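Local coordinates for protein putative tetR family transcriptional regulator (PDB 2Q24) that probably binds DNA at cis-regulatory sites and regulates transcription as a member of the TetR family, at residues Asn54-Thr57 against Arg58-Ile62; Leu181-Asp184 against Gly185-Pro188. All coordinates share one frame; numbering follows the deposited sequence.

Contact 1: residues Asn54-Thr57 against Arg58-Ile62; sequences NFPT and REALI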
# COMPACT_ATOMS: atom_id res chain seq x y z
N ASN B 54 16.39 4.93 -14.26
CA ASN B 54 15.32 4.36 -13.44
C ASN B 54 14.03 5.20 -13.39
O ASN B 54 12.95 4.66 -13.28
CB ASN B 54 15.80 4.08 -12.00
CG ASN B 54 17.10 3.31 -11.93
ND2 ASN B 54 17.16 2.18 -12.62
N PHE B 55 14.16 6.53 -13.47
CA PHE B 55 13.05 7.49 -13.33
C PHE B 55 13.24 8.60 -14.34
O PHE B 55 13.84 9.62 -14.01
CB PHE B 55 13.01 8.11 -11.93
CG PHE B 55 13.04 7.10 -10.84
CD1 PHE B 55 11.87 6.51 -10.41
CD2 PHE B 55 14.25 6.72 -10.27
CE1 PHE B 55 11.90 5.55 -9.41
CE2 PHE B 55 14.28 5.75 -9.25
CZ PHE B 55 13.11 5.17 -8.83
N PRO B 56 12.69 8.41 -15.55
CA PRO B 56 13.01 9.20 -16.73
C PRO B 56 12.34 10.56 -16.74
O PRO B 56 12.43 11.30 -17.72
CB PRO B 56 12.44 8.35 -17.89
CG PRO B 56 11.94 7.07 -17.26
CD PRO B 56 11.65 7.42 -15.85
N THR B 57 11.67 10.89 -15.64
CA THR B 57 10.83 12.05 -15.58
C THR B 57 10.86 12.48 -14.11
O THR B 57 10.88 11.64 -13.21
CB THR B 57 9.41 11.63 -16.07
OG1 THR B 57 9.17 12.12 -17.42
CG2 THR B 57 8.33 12.08 -15.16
N ARG B 58 10.85 13.78 -13.87
CA ARG B 58 10.81 14.27 -12.50
C ARG B 58 9.53 13.81 -11.80
O ARG B 58 9.56 13.39 -10.63
CB ARG B 58 10.88 15.80 -12.50
CG ARG B 58 10.96 16.41 -11.13
CD ARG B 58 10.78 17.92 -11.20
NE ARG B 58 12.07 18.58 -11.48
CZ ARG B 58 12.83 19.14 -10.53
NH1 ARG B 58 12.43 19.16 -9.26
NH2 ARG B 58 13.98 19.71 -10.86
N GLU B 59 8.40 13.89 -12.51
CA GLU B 59 7.14 13.46 -11.89
C GLU B 59 7.09 11.95 -11.58
O GLU B 59 6.44 11.53 -10.62
CB GLU B 59 5.87 13.96 -12.61
CG GLU B 59 5.95 14.43 -14.02
CD GLU B 59 6.95 15.55 -14.27
OE1 GLU B 59 6.72 16.71 -13.86
OE2 GLU B 59 7.97 15.25 -14.90
N ALA B 60 7.78 11.15 -12.38
CA ALA B 60 7.84 9.72 -12.09
C ALA B 60 8.65 9.48 -10.80
O ALA B 60 8.29 8.63 -9.97
CB ALA B 60 8.42 8.99 -13.23
N LEU B 61 9.72 10.25 -10.64
CA LEU B 61 10.53 10.22 -9.39
C LEU B 61 9.71 10.63 -8.18
O LEU B 61 9.71 9.94 -7.16
CB LEU B 61 11.82 11.07 -9.52
CG LEU B 61 12.76 10.99 -8.31
CD1 LEU B 61 13.19 9.52 -8.06
CD2 LEU B 61 13.99 11.93 -8.47
N ILE B 62 9.01 11.75 -8.28
CA ILE B 62 8.16 12.23 -7.17
C ILE B 62 7.11 11.19 -6.81
O ILE B 62 6.96 10.84 -5.64
CB ILE B 62 7.44 13.54 -7.58
CG1 ILE B 62 8.48 14.66 -7.73
CG2 ILE B 62 6.37 13.94 -6.55
CD1 ILE B 62 7.99 15.82 -8.62
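Phe55 lays one face of its ring against Leu61 where the chain leaves the predicted helix-turn-helix of this TetR-family protein and turns into helix 58-75. The two side chains cross at about a right angle. Leu61 CD1 makes the ring contact: it stands over the Phe55 ring, 3.8 Å from its centroid and 18° off the normal, displaced from the centre toward the CG-CD2 bond, a CH-pi contact. Lower down, Phe55 CB and Leu61 CB approach to 4.0 Å. Leucine reaches this spot because its CG is anti to the backbone N (chi1 -175°). Both residues are buried: Leu21 of helix 17-31 also touches the phenylalanine, and Leu37 and Ile40 of helix 37-43 touch the leucine, so the turn is tied into the three-helix DNA-binding domain.

Beyond Pro56, Thr57 occupies the N-cap position without a capping bond from its side chain. Thr57 O instead accepts Leu61 N at 3.1 Å in a fairly straight bond, the first full helical turn, and Ala60 N more weakly. Arg58 leaves the turn, and its NH2 is hydrogen-bonded to Ala35 O. The Thr57 side chain crosses Glu59 at about a right angle, with Thr57 CG2 3.2 Å from Glu59 OE2. Its chi1 of -104° is off the staggered positions, and the placement of the methyl is somewhat doubtful, for Thr57 CG2 lies just 3.0 Å from Ala60 N.

Contact 2: residues Leu181-Asp184 against Gly185-Pro188; sequences LVLD and GLRP
Arg187 folds back over the last turn of helix 172-185 and lays its guanidinium above the backbone carbonyl of Asp184, with Asp184 C 3.8 Å from the guanidinium plane, over its centre. The bend at chi3 (-90°) brings it there. Arg187 NH1 comes within 2.8 Å of Asp184 O, but the angle is too poor for a hydrogen bond; that oxygen takes Arg187 N instead, at 3.1 Å and 162°. The Asp184 carboxylate lies nearly parallel to the guanidinium, yet Asp184 OD1 stays 4.1 Å from Arg187 NE, so the two attract only through charge, at a distance beyond a salt bridge. Leu183 CD2 meets Leu186 CD1 at 3.9 Å.

Behind these side chains, the backbone bonding shifts from i to i-4 toward i to i-3, a 3-10-like end. Gly185 N still bonds to Leu181 O, whereas Leu186 N turns chiefly to Leu183 O and only weakly to Val182 O. Farther out, Met155 and Leu90 cover both Leu183 and Leu186, and Arg147 NH1 bonds to Gly185 O. Leu183 and Leu186 thus pack inward, while Asp184 and Arg187 lie on the more exposed side, where the arginine's positive charge probably offsets the negative pole of the helix end.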
# COMPACT_ATOMS: atom_id res chain seq x y z
N LEU B 181 -1.45 13.02 24.03
CA LEU B 181 -2.82 13.36 24.42
C LEU B 181 -3.78 12.44 23.69
O LEU B 181 -4.71 11.88 24.30
CB LEU B 181 -3.16 14.81 24.09
CG LEU B 181 -4.57 15.29 24.35
CD1 LEU B 181 -4.98 15.17 25.83
CD2 LEU B 181 -4.65 16.73 23.91
N VAL B 182 -3.54 12.25 22.40
CA VAL B 182 -4.43 11.37 21.57
C VAL B 182 -4.34 9.92 22.04
O VAL B 182 -5.36 9.26 22.22
CB VAL B 182 -4.08 11.48 20.07
CG1 VAL B 182 -4.72 10.35 19.28
CG2 VAL B 182 -4.57 12.84 19.55
N LEU B 183 -3.12 9.43 22.29
CA LEU B 183 -2.95 8.07 22.80
C LEU B 183 -3.56 7.90 24.17
O LEU B 183 -4.15 6.85 24.46
CB LEU B 183 -1.48 7.60 22.77
CG LEU B 183 -0.97 7.57 21.29
CD1 LEU B 183 0.53 7.51 21.31
CD2 LEU B 183 -1.55 6.42 20.52
N ASP B 184 -3.50 8.95 25.00
CA ASP B 184 -4.20 8.91 26.30
C ASP B 184 -5.73 8.84 26.16
O ASP B 184 -6.40 8.22 27.00
CB ASP B 184 -3.81 10.08 27.20
CG ASP B 184 -2.42 9.90 27.79
OD1 ASP B 184 -1.84 8.78 27.67
OD2 ASP B 184 -1.90 10.91 28.29
N GLY B 185 -6.28 9.44 25.11
CA GLY B 185 -7.74 9.31 24.83
C GLY B 185 -8.11 7.83 24.54
O GLY B 185 -9.29 7.47 24.63
N LEU B 186 -7.10 7.01 24.18
CA LEU B 186 -7.35 5.60 23.83
C LEU B 186 -7.34 4.72 25.08
O LEU B 186 -7.64 3.53 24.99
CB LEU B 186 -6.25 5.08 22.88
CG LEU B 186 -6.28 5.75 21.49
CD1 LEU B 186 -5.18 5.10 20.63
CD2 LEU B 186 -7.66 5.70 20.79
N ARG B 187 -6.99 5.28 26.23
CA ARG B 187 -6.89 4.47 27.46
C ARG B 187 -8.23 3.75 27.72
O ARG B 187 -9.29 4.37 27.57
CB ARG B 187 -6.51 5.37 28.67
CG ARG B 187 -5.09 5.93 28.58
CD ARG B 187 -4.66 6.56 29.97
NE ARG B 187 -4.96 7.99 30.19
CZ ARG B 187 -6.15 8.59 30.06
NH1 ARG B 187 -7.18 7.91 29.62
NH2 ARG B 187 -6.30 9.90 30.31
N PRO B 188 -8.18 2.45 28.13
CA PRO B 188 -9.30 1.54 28.46
C PRO B 188 -9.98 2.21 29.66
O PRO B 188 -9.30 2.82 30.48
CB PRO B 188 -8.63 0.17 28.71
CG PRO B 188 -7.23 0.48 28.97
CD PRO B 188 -6.88 1.78 28.32

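Contact 1 comes first along the chain, at the turn from helix 48-54 into helix 58-75; contact 2 follows more than a hundred residues later, where helix 172-185 runs out. They share no helix and do not touch: their centres are 41 Å apart, their nearest atoms about 28 Å, and they lie on opposite sides of the chain's centre. One belongs to the TetR-family DNA-binding region with its predicted helix-turn-helix, the other to the SbtR-like C-terminal domain. Contact 1 thus lies at the start of one helix, beside the DNA-binding motif, and contact 2 at the end of another, at the far side of this all-helical protein.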